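Local structure of cellulosome protein dockerin type I (Clostridium thermocellum, 2WZ8) at residues N82-G94 with K98-T110. The protein probably binds carbohydrate as a family 35 carbohydrate-binding module of a cellulosome protein, a beta-sandwich domain that carries calcium. Numbering follows the deposited sequence.
Sequences NVVDRYCSISVNG and KGHYFFNTRGWNT
F102 packs against C88 on the inner side of a two-stranded antiparallel pairing, and this is its tight part. C88 CB lies 3.7 Å from F102 CE2. The edge of the F102 ring meets R86 O in its plane, and H100 CD2 sits over one ring face. I90 continues this face and packs on I116 of strand 112-120 and M64 of strand 60-69. F68 adds an edge-to-face ring contact to F102.

Six backbone hydrogen bonds join R86 to F102, C88 to H100 and I90 to K98. The two strands, 86-92 and 98-102, form a beta hairpin at one border of the five-stranded sheet. Strand 98-102 is an edge strand of that sheet, and the domain is a beta sandwich, as in related carbohydrate-binding modules. H100 NE2 is hydrogen-bonded to D114 of strand 112-120, in the facing sheet, and the H100 side chain is about 5 Å from a bound magnesium ion.

The other face is more open. Y87 turns its edge to the face of Y101, with centroids 4.9 Å apart and planes at 63°. With chi1 at -177°, CG of Y87 lies opposite the backbone N, and the ring extends toward G99, bringing OH to 3.1 Å from G99 CA. That hydroxyl is hydrogen-bonded to E97.

Beyond the hairpin's paired strands, the two segments stay together more loosely. N104 ND2 donates to V84 O at 2.9 Å, nearly straight at 175° and in the amide plane. N104 OD1 accepts from R106 N, an Asx turn that holds the amide in place. V83 CB rests on N104 CG at 3.5 Å, and V83 CG1 lies over the R106 guanidinium. From the same loop, exposed W108 reaches back to R86, at the strand end on the F102 face. Its CH2 stands 3.5 Å from R86 CZ, ring edge over the guanidinium face, while R86 NE forms a salt bridge with E72.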
loop_
_atom_site.group_PDB
_atom_site.type_symbol
_atom_site.label_atom_id
_atom_site.label_comp_id
_atom_site.label_asym_id
_atom_site.label_seq_id
_atom_site.Cartn_x
_atom_site.Cartn_y
_atom_site.Cartn_z
ATOM N N ASN A 82 4.945 16.089 -17.406
ATOM C CA ASN A 82 6.150 15.576 -16.722
ATOM C C ASN A 82 5.801 14.686 -15.508
ATOM O O ASN A 82 5.798 15.107 -14.356
ATOM N N VAL A 83 5.510 13.429 -15.806
ATOM C CA VAL A 83 5.067 12.496 -14.753
ATOM C C VAL A 83 6.230 11.990 -13.927
ATOM O O VAL A 83 7.365 11.882 -14.402
ATOM C CB VAL A 83 4.309 11.306 -15.322
ATOM C CG1 VAL A 83 3.124 11.763 -16.156
ATOM C CG2 VAL A 83 5.251 10.394 -16.105
ATOM N N VAL A 84 5.931 11.701 -12.659
ATOM C CA VAL A 84 6.932 11.180 -11.753
ATOM C C VAL A 84 6.444 9.989 -10.951
ATOM O O VAL A 84 5.260 9.770 -10.772
ATOM C CB VAL A 84 7.453 12.230 -10.795
ATOM C CG1 VAL A 84 8.176 13.344 -11.589
ATOM C CG2 VAL A 84 6.337 12.772 -9.919
ATOM N N ASP A 85 7.419 9.243 -10.480
ATOM C CA ASP A 85 7.201 8.103 -9.623
ATOM C C ASP A 85 6.878 8.658 -8.242
ATOM O O ASP A 85 7.299 9.758 -7.872
ATOM C CB ASP A 85 8.455 7.232 -9.542
ATOM C CG ASP A 85 8.719 6.382 -10.786
ATOM O OD1 ASP A 85 7.976 6.415 -11.787
ATOM O OD2 ASP A 85 9.732 5.625 -10.721
ATOM N N ARG A 86 6.133 7.885 -7.473
ATOM C CA ARG A 86 5.940 8.111 -6.037
ATOM C C ARG A 86 6.604 6.995 -5.264
ATOM O O ARG A 86 6.423 5.808 -5.543
ATOM C CB ARG A 86 4.455 8.174 -5.685
ATOM C CG ARG A 86 3.851 9.538 -5.860
ATOM C CD ARG A 86 2.455 9.675 -5.316
ATOM N NE ARG A 86 2.060 11.072 -5.153
ATOM C CZ ARG A 86 1.039 11.502 -4.420
ATOM N NH1 ARG A 86 0.261 10.645 -3.785
ATOM N NH2 ARG A 86 0.775 12.811 -4.375
ATOM N N TYR A 87 7.374 7.407 -4.276
ATOM C CA TYR A 87 8.090 6.462 -3.402
ATOM C C TYR A 87 7.216 6.047 -2.243
ATOM O O TYR A 87 6.497 6.832 -1.674
ATOM C CB TYR A 87 9.362 7.131 -2.882
ATOM C CG TYR A 87 10.255 6.263 -2.010
ATOM C CD1 TYR A 87 11.189 5.413 -2.575
ATOM C CD2 TYR A 87 10.160 6.301 -0.640
ATOM C CE1 TYR A 87 12.012 4.654 -1.813
ATOM C CE2 TYR A 87 10.997 5.502 0.158
ATOM C CZ TYR A 87 11.909 4.681 -0.445
ATOM O OH TYR A 87 12.749 3.908 0.328
ATOM N N CYS A 88 7.334 4.791 -1.881
ATOM C CA CYS A 88 6.770 4.280 -0.651
ATOM C C CYS A 88 7.712 3.370 0.100
ATOM O O CYS A 88 8.382 2.558 -0.507
ATOM C CB CYS A 88 5.456 3.544 -0.935
ATOM S SG CYS A 88 4.400 3.240 0.478
ATOM N N SER A 89 7.709 3.507 1.424
ATOM C CA SER A 89 8.393 2.587 2.328
ATOM C C SER A 89 7.403 1.501 2.714
ATOM O O SER A 89 6.253 1.772 3.054
ATOM C CB SER A 89 8.831 3.323 3.627
ATOM O OG SER A 89 9.777 4.349 3.352
ATOM N N ILE A 90 7.874 0.264 2.713
ATOM C CA ILE A 90 7.044 -0.897 3.123
ATOM C C ILE A 90 7.767 -1.631 4.238
ATOM O O ILE A 90 8.905 -2.085 4.053
ATOM C CB ILE A 90 6.813 -1.820 1.894
ATOM C CG1 ILE A 90 6.137 -0.974 0.764
ATOM C CG2 ILE A 90 6.068 -3.091 2.296
ATOM C CD1 ILE A 90 6.042 -1.616 -0.585
ATOM N N SER A 91 7.102 -1.756 5.383
ATOM C CA SER A 91 7.619 -2.470 6.547
ATOM C C SER A 91 6.741 -3.619 6.881
ATOM O O SER A 91 5.577 -3.466 7.117
ATOM C CB SER A 91 7.681 -1.501 7.732
ATOM O OG SER A 91 7.958 -2.150 8.964
ATOM N N VAL A 92 7.343 -4.800 6.905
ATOM C CA VAL A 92 6.651 -6.044 7.237
ATOM C C VAL A 92 6.942 -6.434 8.676
ATOM O O VAL A 92 8.099 -6.531 9.055
ATOM C CB VAL A 92 7.066 -7.159 6.268
ATOM C CG1 VAL A 92 6.375 -8.453 6.623
ATOM C CG2 VAL A 92 6.783 -6.788 4.809
ATOM N N ASN A 93 5.902 -6.597 9.474
ATOM C CA ASN A 93 6.033 -7.008 10.877
ATOM C C ASN A 93 6.990 -6.096 11.658
ATOM O O ASN A 93 7.815 -6.522 12.488
ATOM C CB ASN A 93 6.485 -8.480 10.957
ATOM C CG ASN A 93 5.478 -9.445 10.378
ATOM O OD1 ASN A 93 5.848 -10.373 9.612
ATOM N ND2 ASN A 93 4.231 -9.254 10.714
ATOM N N GLY A 94 6.886 -4.815 11.361
ATOM C CA GLY A 94 7.718 -3.813 12.006
ATOM C C GLY A 94 9.157 -3.803 11.580
ATOM O O GLY A 94 10.009 -3.176 12.224
ATOM N N LYS A 98 11.542 -1.469 3.141
ATOM C CA LYS A 98 11.910 -1.714 1.767
ATOM C C LYS A 98 11.246 -0.655 0.926
ATOM O O LYS A 98 10.028 -0.543 0.902
ATOM C CB LYS A 98 11.429 -3.104 1.358
ATOM C CG LYS A 98 11.954 -3.629 0.028
ATOM C CD LYS A 98 11.253 -4.930 -0.352
ATOM C CE LYS A 98 11.669 -5.472 -1.745
ATOM N NZ LYS A 98 11.490 -6.980 -1.859
ATOM N N GLY A 99 12.050 0.134 0.258
ATOM C CA GLY A 99 11.554 1.213 -0.597
ATOM C C GLY A 99 11.113 0.679 -1.944
ATOM O O GLY A 99 11.736 -0.209 -2.526
ATOM N N HIS A 100 10.039 1.261 -2.467
ATOM C CA HIS A 100 9.582 0.972 -3.823
ATOM C C HIS A 100 9.153 2.237 -4.537
ATOM O O HIS A 100 8.432 3.060 -3.976
ATOM C CB HIS A 100 8.415 -0.016 -3.779
ATOM C CG HIS A 100 8.111 -0.646 -5.107
ATOM N ND1 HIS A 100 8.854 -1.690 -5.620
ATOM C CD2 HIS A 100 7.124 -0.407 -6.000
ATOM C CE1 HIS A 100 8.350 -2.043 -6.793
ATOM N NE2 HIS A 100 7.310 -1.265 -7.057
ATOM N N TYR A 101 9.599 2.376 -5.777
ATOM C CA TYR A 101 9.179 3.479 -6.632
ATOM C C TYR A 101 8.063 3.006 -7.526
ATOM O O TYR A 101 8.216 2.074 -8.312
ATOM C CB TYR A 101 10.337 4.031 -7.475
ATOM C CG TYR A 101 11.324 4.841 -6.686
ATOM C CD1 TYR A 101 11.139 6.216 -6.535
ATOM C CD2 TYR A 101 12.431 4.260 -6.111
ATOM C CE1 TYR A 101 12.018 6.986 -5.839
ATOM C CE2 TYR A 101 13.359 5.057 -5.377
ATOM C CZ TYR A 101 13.115 6.416 -5.267
ATOM O OH TYR A 101 13.984 7.256 -4.578
ATOM N N PHE A 102 6.914 3.623 -7.316
ATOM C CA PHE A 102 5.675 3.307 -8.039
ATOM C C PHE A 102 5.512 4.209 -9.244
ATOM O O PHE A 102 5.550 5.451 -9.137
ATOM C CB PHE A 102 4.475 3.495 -7.113
ATOM C CG PHE A 102 4.311 2.402 -6.111
ATOM C CD1 PHE A 102 3.508 1.323 -6.391
ATOM C CD2 PHE A 102 4.940 2.460 -4.872
ATOM C CE1 PHE A 102 3.356 0.280 -5.469
ATOM C CE2 PHE A 102 4.739 1.456 -3.940
ATOM C CZ PHE A 102 3.952 0.369 -4.245
ATOM N N PHE A 103 5.317 3.567 -10.392
ATOM C CA PHE A 103 5.127 4.246 -11.674
ATOM C C PHE A 103 3.864 5.116 -11.678
ATOM O O PHE A 103 3.027 5.100 -10.782
ATOM C CB PHE A 103 5.157 3.264 -12.867
ATOM C CG PHE A 103 4.064 2.204 -12.855
ATOM C CD1 PHE A 103 2.757 2.521 -13.207
ATOM C CD2 PHE A 103 4.343 0.881 -12.523
ATOM C CE1 PHE A 103 1.796 1.542 -13.232
ATOM C CE2 PHE A 103 3.341 -0.073 -12.527
ATOM C CZ PHE A 103 2.086 0.247 -12.882
ATOM N N ASN A 104 3.789 5.952 -12.693
ATOM C CA ASN A 104 2.696 6.878 -12.821
ATOM C C ASN A 104 1.547 6.238 -13.608
ATOM O O ASN A 104 1.728 5.725 -14.720
ATOM C CB ASN A 104 3.204 8.162 -13.487
ATOM C CG ASN A 104 2.367 9.373 -13.172
ATOM O OD1 ASN A 104 1.321 9.572 -13.778
ATOM N ND2 ASN A 104 2.829 10.211 -12.233
ATOM N N THR A 105 0.348 6.302 -13.040
ATOM C CA THR A 105 -0.865 5.798 -13.687
ATOM C C THR A 105 -1.612 6.874 -14.503
ATOM O O THR A 105 -2.626 6.588 -15.143
ATOM C CB THR A 105 -1.845 5.200 -12.676
ATOM O OG1 THR A 105 -2.354 6.250 -11.842
ATOM C CG2 THR A 105 -1.196 4.114 -11.857
ATOM N N ARG A 106 -1.120 8.101 -14.398
ATOM C CA ARG A 106 -1.559 9.267 -15.204
ATOM C C ARG A 106 -2.967 9.811 -14.901
ATOM O O ARG A 106 -3.419 10.786 -15.498
ATOM C CB ARG A 106 -1.443 8.982 -16.707
ATOM C CG ARG A 106 -0.042 8.796 -17.207
ATOM C CD ARG A 106 0.010 8.536 -18.749
ATOM N NE ARG A 106 1.388 8.555 -19.198
ATOM C CZ ARG A 106 2.055 9.651 -19.529
ATOM N NH1 ARG A 106 1.465 10.832 -19.436
ATOM N NH2 ARG A 106 3.328 9.565 -19.908
ATOM N N GLY A 107 -3.614 9.200 -13.945
ATOM C CA GLY A 107 -4.893 9.612 -13.430
ATOM C C GLY A 107 -5.136 9.137 -12.040
ATOM O O GLY A 107 -4.830 7.999 -11.711
ATOM N N TRP A 108 -5.739 9.981 -11.224
ATOM C CA TRP A 108 -6.008 9.596 -9.821
ATOM C C TRP A 108 -7.099 8.552 -9.669
ATOM O O TRP A 108 -7.207 7.916 -8.619
ATOM C CB TRP A 108 -6.262 10.827 -8.925
ATOM C CG TRP A 108 -5.085 11.683 -8.824
ATOM C CD1 TRP A 108 -4.896 12.903 -9.409
ATOM C CD2 TRP A 108 -3.875 11.392 -8.119
ATOM N NE1 TRP A 108 -3.642 13.360 -9.146
ATOM C CE2 TRP A 108 -2.987 12.447 -8.359
ATOM C CE3 TRP A 108 -3.441 10.307 -7.352
ATOM C CZ2 TRP A 108 -1.711 12.507 -7.782
ATOM C CZ3 TRP A 108 -2.166 10.348 -6.818
ATOM C CH2 TRP A 108 -1.315 11.437 -7.038
ATOM N N ASN A 109 -7.860 8.334 -10.738
ATOM C CA ASN A 109 -8.875 7.296 -10.771
ATOM C C ASN A 109 -8.483 6.122 -11.667
ATOM O O ASN A 109 -9.294 5.296 -12.012
ATOM C CB ASN A 109 -10.220 7.858 -11.216
ATOM C CG ASN A 109 -10.187 8.397 -12.631
ATOM O OD1 ASN A 109 -9.123 8.528 -13.245
ATOM N ND2 ASN A 109 -11.359 8.723 -13.155
ATOM N N THR A 110 -7.213 6.059 -12.007
ATOM C CA THR A 110 -6.680 4.991 -12.857
ATOM C C THR A 110 -5.759 4.143 -11.986
ATOM O O THR A 110 -4.674 4.591 -11.555
ATOM C CB THR A 110 -5.871 5.548 -14.041
ATOM O OG1 THR A 110 -6.703 6.442 -14.797
ATOM C CG2 THR A 110 -5.342 4.433 -14.933
#